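Side-chain contacts in PrgX (PDB 2AWI), which acts as the receptor for the peptide sex pheromone cCF10 in Enterococcus faecalis and probably binds DNA as a repressor in the control of conjugation: residues Y232-N237 against I261-I266; N256-I261 against E278-I283. The protein carries 1 engineered substitution. All blocks are in the same frame, centred on the assembly; numbering follows the deposited sequence.

Contact 1: Y232-N237 against I261-I266; sequences YDLEIN and INIFKI
Leu234 and Phe264 join two consecutive helices, 230-248 and 251-266, which form an antiparallel helical hairpin in the C-terminal TPR region. The two short segments run at 150° to each other, with their axes 10.7 Å apart at closest approach, and the aromatic ring spans much of that gap. Leu234 comes from the other side to meet it. Its CB already lies 3.6 Å from CZ of Phe264, the atom of the ring that reaches farthest toward helix 230-248. CG comes next and stays close, 3.7 Å from the same CZ. Chi1 of -154° turns CG away from the backbone N toward the ring, and the second torsion then sets CD2 over one face. This CD2 makes a CH-pi contact, 4.0 Å from the Phe264 ring centroid and 26° off the normal, displaced toward the rim. The same methyl has a second neighbour, Ile263 CG2, at 3.8 Å, where the two aliphatic side chains cross at about a right angle. Leu234 and Ile263 each also pack on Ile263 of the second subunit, so this side of the hairpin feeds into the subunit interface. Phe264 also touches Ile272 of helix 270-286. The end of the ring is met by backbone: Glu235 N lies in the ring plane at its edge, 3.8 Å from Phe264 CZ.

Contact 2: N256-I261 against E278-I283; sequences NAVNII and EELTKI
Helices 251-266 and 270-286, neighbours in the chain, pack as an antiparallel helical hairpin in the C-terminal TPR region. The contact between 256-261 and 278-283 is purely apolar and rests on one leucine. Leu280 points from helix 270-286 toward the facing helix, where Val258 and Ile261, one turn apart, receive it. One methyl does most of the work: Leu280 CD2 is 3.6 Å from CD1 of Ile261 and also meets CG2 of Val258. The two partners reach that methyl from directions roughly perpendicular to each other, so it sits in the corner they form.

Ile261 gets there by extension. Its CG1 is trans to the carbonyl carbon, and chi2 of -176° stretches the chain straight out, carrying CD1 across the gap to meet the leucine at a slant, with Leu280 CB 4.0 Å from Ile261 CD1. Val258 is shorter and meets Leu280 at about a right angle, offering its CG2 methyl alone, CG1 being farther off.

All three touching residues are buried, and other helices complete their surroundings. Tyr238 of helix 230-248 and Val295 of helix 293-300 also pack on Leu280, while Ile261 leans on Leu276 and Val277 as well. Elsewhere around helix 251-266, Asn259 is hydrogen-bonded to Asn259 of the second subunit. Back in the corner, the valine is the more distant of the two walls: Val258 CG2 lies 4.0 Å from Leu280 CD2.

How the contacts relate
From the N terminus, the chain passes its helix-turn-helix region and the earlier helices before reaching 232-237, where contact 1 begins. It next runs through 256-261, the start of contact 2, and returns at 261-266 to close contact 1 over 23 intervening residues. Contact 2 closes later, at 278-283, over 16. The two loops therefore cross rather than nest, sharing Ile261. Helix 251-266 is common to both, tying helix 230-248 to helix 270-286 as the middle member of three successive helices. The contact centres lie about 10 Å apart, their segments touch where Ile260 packs against 232-237, and both contacts adjoin the second subunit.

Contact 1: Y232-N237 against I261-I266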
ATOM      1  N   TYR A 232      -0.896  23.388   5.681  1.00 23.88           N
ATOM      2  CA  TYR A 232      -2.156  23.482   6.401  1.00 26.76           C
ATOM      3  C   TYR A 232      -3.263  22.756   5.640  1.00 28.96           C
ATOM      4  O   TYR A 232      -4.114  22.101   6.236  1.00 29.38           O
ATOM      5  CB  TYR A 232      -2.554  24.955   6.580  1.00 18.56           C
ATOM      6  CG  TYR A 232      -1.786  25.721   7.645  1.00 20.29           C
ATOM      7  CD1 TYR A 232      -2.029  27.075   7.853  1.00 19.54           C
ATOM      8  CD2 TYR A 232      -0.846  25.091   8.460  1.00 12.87           C
ATOM      9  CE1 TYR A 232      -1.359  27.790   8.853  1.00 18.12           C
ATOM     10  CE2 TYR A 232      -0.165  25.806   9.471  1.00 10.89           C
ATOM     11  CZ  TYR A 232      -0.435  27.149   9.654  1.00 19.98           C
ATOM     12  OH  TYR A 232       0.203  27.858  10.639  1.00 26.10           O
ATOM     13  N   ASP A 233      -3.251  22.883   4.318  1.00 28.95           N
ATOM     14  CA  ASP A 233      -4.259  22.246   3.483  1.00 30.29           C
ATOM     15  C   ASP A 233      -4.157  20.727   3.603  1.00 31.92           C
ATOM     16  O   ASP A 233      -5.147  20.004   3.487  1.00 31.65           O
ATOM     17  CB  ASP A 233      -4.060  22.681   2.027  1.00 28.17           C
ATOM     18  CG  ASP A 233      -5.186  22.231   1.121  1.00 26.86           C
ATOM     19  OD1 ASP A 233      -6.314  22.042   1.622  1.00 24.58           O
ATOM     20  OD2 ASP A 233      -4.950  22.086  -0.095  1.00 31.30           O
ATOM     21  N   LEU A 234      -2.945  20.257   3.858  1.00 29.97           N
ATOM     22  CA  LEU A 234      -2.671  18.837   3.984  1.00 30.89           C
ATOM     23  C   LEU A 234      -3.087  18.346   5.372  1.00 28.77           C
ATOM     24  O   LEU A 234      -3.742  17.313   5.511  1.00 29.16           O
ATOM     25  CB  LEU A 234      -1.173  18.611   3.767  1.00 42.67           C
ATOM     26  CG  LEU A 234      -0.639  17.282   3.252  1.00 51.91           C
ATOM     27  CD1 LEU A 234      -1.370  16.890   1.981  1.00 52.15           C
ATOM     28  CD2 LEU A 234       0.863  17.431   2.988  1.00 44.14           C
ATOM     29  N   GLU A 235      -2.704  19.100   6.395  1.00 28.63           N
ATOM     30  CA  GLU A 235      -3.015  18.741   7.770  1.00 30.01           C
ATOM     31  C   GLU A 235      -4.508  18.844   8.067  1.00 31.68           C
ATOM     32  O   GLU A 235      -5.090  17.950   8.685  1.00 31.71           O
ATOM     33  CB  GLU A 235      -2.224  19.631   8.726  1.00 31.30           C
ATOM     34  CG  GLU A 235      -2.518  19.398  10.194  1.00 31.24           C
ATOM     35  CD  GLU A 235      -1.478  20.046  11.076  1.00 34.82           C
ATOM     36  OE1 GLU A 235      -0.746  20.920  10.562  1.00 35.61           O
ATOM     37  OE2 GLU A 235      -1.394  19.691  12.274  1.00 39.47           O
ATOM     38  N   ILE A 236      -5.116  19.941   7.623  1.00 42.89           N
ATOM     39  CA  ILE A 236      -6.541  20.163   7.816  1.00 43.03           C
ATOM     40  C   ILE A 236      -7.349  19.090   7.090  1.00 44.84           C
ATOM     41  O   ILE A 236      -8.390  18.650   7.582  1.00 45.65           O
ATOM     42  CB  ILE A 236      -6.951  21.564   7.309  1.00 24.13           C
ATOM     43  CG1 ILE A 236      -6.523  22.615   8.336  1.00 21.70           C
ATOM     44  CG2 ILE A 236      -8.454  21.625   7.044  1.00 24.32           C
ATOM     45  CD1 ILE A 236      -6.880  24.033   7.950  1.00 20.33           C
ATOM     46  N   ASN A 237      -6.862  18.665   5.925  1.00 30.58           N
ATOM     47  CA  ASN A 237      -7.539  17.633   5.142  1.00 32.43           C
ATOM     48  C   ASN A 237      -7.420  16.290   5.863  1.00 33.69           C
ATOM     49  O   ASN A 237      -8.243  15.395   5.675  1.00 32.86           O
ATOM     50  CB  ASN A 237      -6.926  17.540   3.742  1.00 42.00           C
ATOM     51  CG  ASN A 237      -7.870  16.908   2.733  1.00 48.84           C
ATOM     52  OD1 ASN A 237      -8.049  15.687   2.703  1.00 57.26           O
ATOM     53  ND2 ASN A 237      -8.492  17.745   1.902  1.00 40.42           N
ATOM     54  N   ILE A 261      -0.407  11.202   6.939  1.00 33.77           N
ATOM     55  CA  ILE A 261       0.638  11.218   7.961  1.00 32.84           C
ATOM     56  C   ILE A 261       1.937  10.744   7.307  1.00 34.73           C
ATOM     57  O   ILE A 261       3.017  11.259   7.590  1.00 37.73           O
ATOM     58  CB  ILE A 261       0.295  10.275   9.141  1.00 37.27           C
ATOM     59  CG1 ILE A 261      -0.878  10.847   9.939  1.00 34.74           C
ATOM     60  CG2 ILE A 261       1.508  10.099  10.052  1.00 37.80           C
ATOM     61  CD1 ILE A 261      -1.233  10.038  11.169  1.00 35.74           C
ATOM     62  N   ASN A 262       1.815   9.766   6.418  1.00 36.33           N
ATOM     63  CA  ASN A 262       2.966   9.215   5.719  1.00 37.89           C
ATOM     64  C   ASN A 262       3.609  10.217   4.757  1.00 37.39           C
ATOM     65  O   ASN A 262       4.827  10.216   4.582  1.00 38.56           O
ATOM     66  CB  ASN A 262       2.556   7.955   4.960  1.00 44.44           C
ATOM     67  CG  ASN A 262       3.656   7.439   4.059  1.00 52.58           C
ATOM     68  OD1 ASN A 262       4.766   7.159   4.511  1.00 60.12           O
ATOM     69  ND2 ASN A 262       3.352   7.309   2.771  1.00 49.72           N
ATOM     70  N   ILE A 263       2.795  11.062   4.128  1.00 41.93           N
ATOM     71  CA  ILE A 263       3.317  12.064   3.202  1.00 40.78           C
ATOM     72  C   ILE A 263       4.235  13.037   3.937  1.00 37.95           C
ATOM     73  O   ILE A 263       5.297  13.408   3.430  1.00 37.04           O
ATOM     74  CB  ILE A 263       2.174  12.855   2.534  1.00 35.49           C
ATOM     75  CG1 ILE A 263       1.616  12.050   1.365  1.00 39.54           C
ATOM     76  CG2 ILE A 263       2.667  14.194   2.052  1.00 34.58           C
ATOM     77  CD1 ILE A 263       2.662  11.703   0.313  1.00 34.68           C
ATOM     78  N   PHE A 264       3.822  13.444   5.132  1.00 27.44           N
ATOM     79  CA  PHE A 264       4.609  14.369   5.929  1.00 27.42           C
ATOM     80  C   PHE A 264       5.961  13.754   6.247  1.00 29.78           C
ATOM     81  O   PHE A 264       6.955  14.462   6.398  1.00 30.74           O
ATOM     82  CB  PHE A 264       3.866  14.732   7.230  1.00 28.05           C
ATOM     83  CG  PHE A 264       2.830  15.813   7.053  1.00 28.41           C
ATOM     84  CD1 PHE A 264       3.212  17.112   6.702  1.00 28.02           C
ATOM     85  CD2 PHE A 264       1.473  15.531   7.192  1.00 29.40           C
ATOM     86  CE1 PHE A 264       2.255  18.114   6.486  1.00 22.61           C
ATOM     87  CE2 PHE A 264       0.506  16.526   6.978  1.00 19.48           C
ATOM     88  CZ  PHE A 264       0.899  17.818   6.625  1.00 24.99           C
ATOM     89  N   LYS A 265       5.995  12.430   6.357  1.00 33.02           N
ATOM     90  CA  LYS A 265       7.239  11.744   6.650  1.00 34.99           C
ATOM     91  C   LYS A 265       8.142  11.829   5.428  1.00 32.94           C
ATOM     92  O   LYS A 265       9.303  12.214   5.525  1.00 33.38           O
ATOM     93  CB  LYS A 265       6.986  10.273   6.981  1.00 49.27           C
ATOM     94  CG  LYS A 265       8.259   9.506   7.343  1.00 52.48           C
ATOM     95  CD  LYS A 265       8.076   7.993   7.248  1.00 57.17           C
ATOM     96  CE  LYS A 265       7.824   7.547   5.806  1.00 69.84           C
ATOM     97  NZ  LYS A 265       7.735   6.061   5.646  1.00 64.32           N
ATOM     98  N   ILE A 266       7.591  11.472   4.276  1.00 35.91           N
ATOM     99  CA  ILE A 266       8.338  11.486   3.028  1.00 38.30           C
ATOM    100  C   ILE A 266       8.981  12.833   2.712  1.00 38.00           C
ATOM    101  O   ILE A 266      10.182  12.901   2.457  1.00 38.44           O
ATOM    102  CB  ILE A 266       7.438  11.083   1.845  1.00 36.04           C
ATOM    103  CG1 ILE A 266       6.852   9.691   2.086  1.00 38.87           C
ATOM    104  CG2 ILE A 266       8.246  11.071   0.560  1.00 36.61           C
ATOM    105  CD1 ILE A 266       5.989   9.185   0.946  1.00 38.45           C
TER

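Contact 2: N256-I261 against E278-I283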
ATOM      1  N   ASN A 256      -6.936   7.254   4.350  1.00 35.99           N
ATOM      2  CA  ASN A 256      -6.533   8.546   3.804  1.00 34.34           C
ATOM      3  C   ASN A 256      -5.724   9.310   4.853  1.00 36.22           C
ATOM      4  O   ASN A 256      -4.659   9.853   4.557  1.00 34.63           O
ATOM      5  CB  ASN A 256      -7.756   9.378   3.395  1.00 29.25           C
ATOM      6  CG  ASN A 256      -8.468   8.831   2.159  1.00 28.67           C
ATOM      7  OD1 ASN A 256      -7.866   8.157   1.325  1.00 26.37           O
ATOM      8  ND2 ASN A 256      -9.751   9.145   2.027  1.00 35.54           N
ATOM      9  N   ALA A 257      -6.232   9.336   6.082  1.00 31.55           N
ATOM     10  CA  ALA A 257      -5.558  10.028   7.172  1.00 30.85           C
ATOM     11  C   ALA A 257      -4.173   9.445   7.403  1.00 33.15           C
ATOM     12  O   ALA A 257      -3.202  10.190   7.528  1.00 35.47           O
ATOM     13  CB  ALA A 257      -6.385   9.938   8.450  1.00 34.87           C
ATOM     14  N   VAL A 258      -4.079   8.119   7.465  1.00 26.20           N
ATOM     15  CA  VAL A 258      -2.791   7.464   7.684  1.00 26.39           C
ATOM     16  C   VAL A 258      -1.853   7.781   6.518  1.00 28.31           C
ATOM     17  O   VAL A 258      -0.657   8.018   6.702  1.00 29.33           O
ATOM     18  CB  VAL A 258      -2.942   5.917   7.799  1.00 37.62           C
ATOM     19  CG1 VAL A 258      -1.582   5.272   8.076  1.00 35.56           C
ATOM     20  CG2 VAL A 258      -3.923   5.559   8.917  1.00 31.95           C
ATOM     21  N   ASN A 259      -2.412   7.799   5.316  1.00 34.59           N
ATOM     22  CA  ASN A 259      -1.637   8.078   4.124  1.00 33.99           C
ATOM     23  C   ASN A 259      -1.094   9.510   4.138  1.00 33.83           C
ATOM     24  O   ASN A 259       0.009   9.781   3.647  1.00 31.26           O
ATOM     25  CB  ASN A 259      -2.500   7.836   2.892  1.00 34.75           C
ATOM     26  CG  ASN A 259      -1.734   8.010   1.613  1.00 43.67           C
ATOM     27  OD1 ASN A 259      -0.562   7.646   1.522  1.00 49.54           O
ATOM     28  ND2 ASN A 259      -2.395   8.561   0.603  1.00 55.63           N
ATOM     29  N   ILE A 260      -1.864  10.426   4.714  1.00 42.67           N
ATOM     30  CA  ILE A 260      -1.417  11.803   4.797  1.00 43.16           C
ATOM     31  C   ILE A 260      -0.282  11.913   5.819  1.00 45.53           C
ATOM     32  O   ILE A 260       0.700  12.623   5.588  1.00 45.87           O
ATOM     33  CB  ILE A 260      -2.589  12.732   5.159  1.00 23.37           C
ATOM     34  CG1 ILE A 260      -3.532  12.826   3.950  1.00 22.83           C
ATOM     35  CG2 ILE A 260      -2.078  14.112   5.569  1.00 21.01           C
ATOM     36  CD1 ILE A 260      -4.700  13.748   4.143  1.00 20.91           C
ATOM     37  N   ILE A 261      -0.407  11.202   6.939  1.00 33.77           N
ATOM     38  CA  ILE A 261       0.638  11.218   7.961  1.00 32.84           C
ATOM     39  C   ILE A 261       1.937  10.744   7.307  1.00 34.73           C
ATOM     40  O   ILE A 261       3.017  11.259   7.590  1.00 37.73           O
ATOM     41  CB  ILE A 261       0.295  10.275   9.141  1.00 37.27           C
ATOM     42  CG1 ILE A 261      -0.878  10.847   9.939  1.00 34.74           C
ATOM     43  CG2 ILE A 261       1.508  10.099  10.052  1.00 37.80           C
ATOM     44  CD1 ILE A 261      -1.233  10.038  11.169  1.00 35.74           C
ATOM     45  N   GLU A 278       1.013  10.999  17.125  1.00 31.84           N
ATOM     46  CA  GLU A 278       0.544  11.035  18.503  1.00 34.33           C
ATOM     47  C   GLU A 278      -0.959  11.287  18.497  1.00 34.27           C
ATOM     48  O   GLU A 278      -1.715  10.619  19.207  1.00 32.74           O
ATOM     49  CB  GLU A 278       1.261  12.142  19.278  1.00 47.71           C
ATOM     50  CG  GLU A 278       2.778  12.010  19.254  1.00 58.98           C
ATOM     51  CD  GLU A 278       3.485  13.137  19.981  1.00 69.01           C
ATOM     52  OE1 GLU A 278       3.190  14.316  19.688  1.00 68.80           O
ATOM     53  OE2 GLU A 278       4.343  12.840  20.839  1.00 74.29           O
ATOM     54  N   GLU A 279      -1.382  12.243  17.673  1.00 43.00           N
ATOM     55  CA  GLU A 279      -2.794  12.590  17.562  1.00 44.71           C
ATOM     56  C   GLU A 279      -3.631  11.374  17.207  1.00 44.34           C
ATOM     57  O   GLU A 279      -4.546  11.010  17.938  1.00 44.10           O
ATOM     58  CB  GLU A 279      -3.003  13.686  16.503  1.00 47.24           C
ATOM     59  CG  GLU A 279      -3.249  15.076  17.085  1.00 46.68           C
ATOM     60  CD  GLU A 279      -3.116  16.203  16.063  1.00 56.52           C
ATOM     61  OE1 GLU A 279      -3.764  16.137  14.998  1.00 56.77           O
ATOM     62  OE2 GLU A 279      -2.367  17.165  16.334  1.00 53.31           O
ATOM     63  N   LEU A 280      -3.308  10.742  16.087  1.00 36.91           N
ATOM     64  CA  LEU A 280      -4.047   9.571  15.626  1.00 37.79           C
ATOM     65  C   LEU A 280      -4.024   8.410  16.621  1.00 38.27           C
ATOM     66  O   LEU A 280      -4.947   7.597  16.654  1.00 37.64           O
ATOM     67  CB  LEU A 280      -3.499   9.102  14.274  1.00 34.13           C
ATOM     68  CG  LEU A 280      -4.208   7.901  13.641  1.00 35.05           C
ATOM     69  CD1 LEU A 280      -5.659   8.259  13.345  1.00 36.48           C
ATOM     70  CD2 LEU A 280      -3.490   7.491  12.369  1.00 34.07           C
ATOM     71  N   THR A 281      -2.970   8.331  17.427  1.00 49.01           N
ATOM     72  CA  THR A 281      -2.855   7.263  18.416  1.00 48.77           C
ATOM     73  C   THR A 281      -3.890   7.461  19.519  1.00 50.64           C
ATOM     74  O   THR A 281      -4.501   6.502  19.996  1.00 51.24           O
ATOM     75  CB  THR A 281      -1.446   7.236  19.055  1.00 41.58           C
ATOM     76  OG1 THR A 281      -0.467   6.952  18.049  1.00 39.21           O
ATOM     77  CG2 THR A 281      -1.367   6.164  20.131  1.00 34.87           C
ATOM     78  N   LYS A 282      -4.088   8.712  19.916  1.00 53.12           N
ATOM     79  CA  LYS A 282      -5.050   9.030  20.961  1.00 54.15           C
ATOM     80  C   LYS A 282      -6.468   8.955  20.410  1.00 53.68           C
ATOM     81  O   LYS A 282      -7.379   8.467  21.079  1.00 55.62           O
ATOM     82  CB  LYS A 282      -4.756  10.417  21.531  1.00 51.58           C
ATOM     83  CG  LYS A 282      -3.356  10.528  22.124  1.00 53.84           C
ATOM     84  CD  LYS A 282      -3.075  11.906  22.698  1.00 51.87           C
ATOM     85  CE  LYS A 282      -1.656  11.984  23.260  1.00 57.01           C
ATOM     86  NZ  LYS A 282      -1.360  13.292  23.922  1.00 57.70           N
ATOM     87  N   ILE A 283      -6.650   9.431  19.185  1.00 42.83           N
ATOM     88  CA  ILE A 283      -7.959   9.392  18.554  1.00 40.73           C
ATOM     89  C   ILE A 283      -8.407   7.934  18.499  1.00 39.19           C
ATOM     90  O   ILE A 283      -9.495   7.588  18.957  1.00 37.77           O
ATOM     91  CB  ILE A 283      -7.909   9.931  17.104  1.00 47.59           C
ATOM     92  CG1 ILE A 283      -7.458  11.395  17.089  1.00 48.06           C
ATOM     93  CG2 ILE A 283      -9.280   9.802  16.458  1.00 46.87           C
ATOM     94  CD1 ILE A 283      -8.481  12.365  17.643  1.00 46.36           C
TER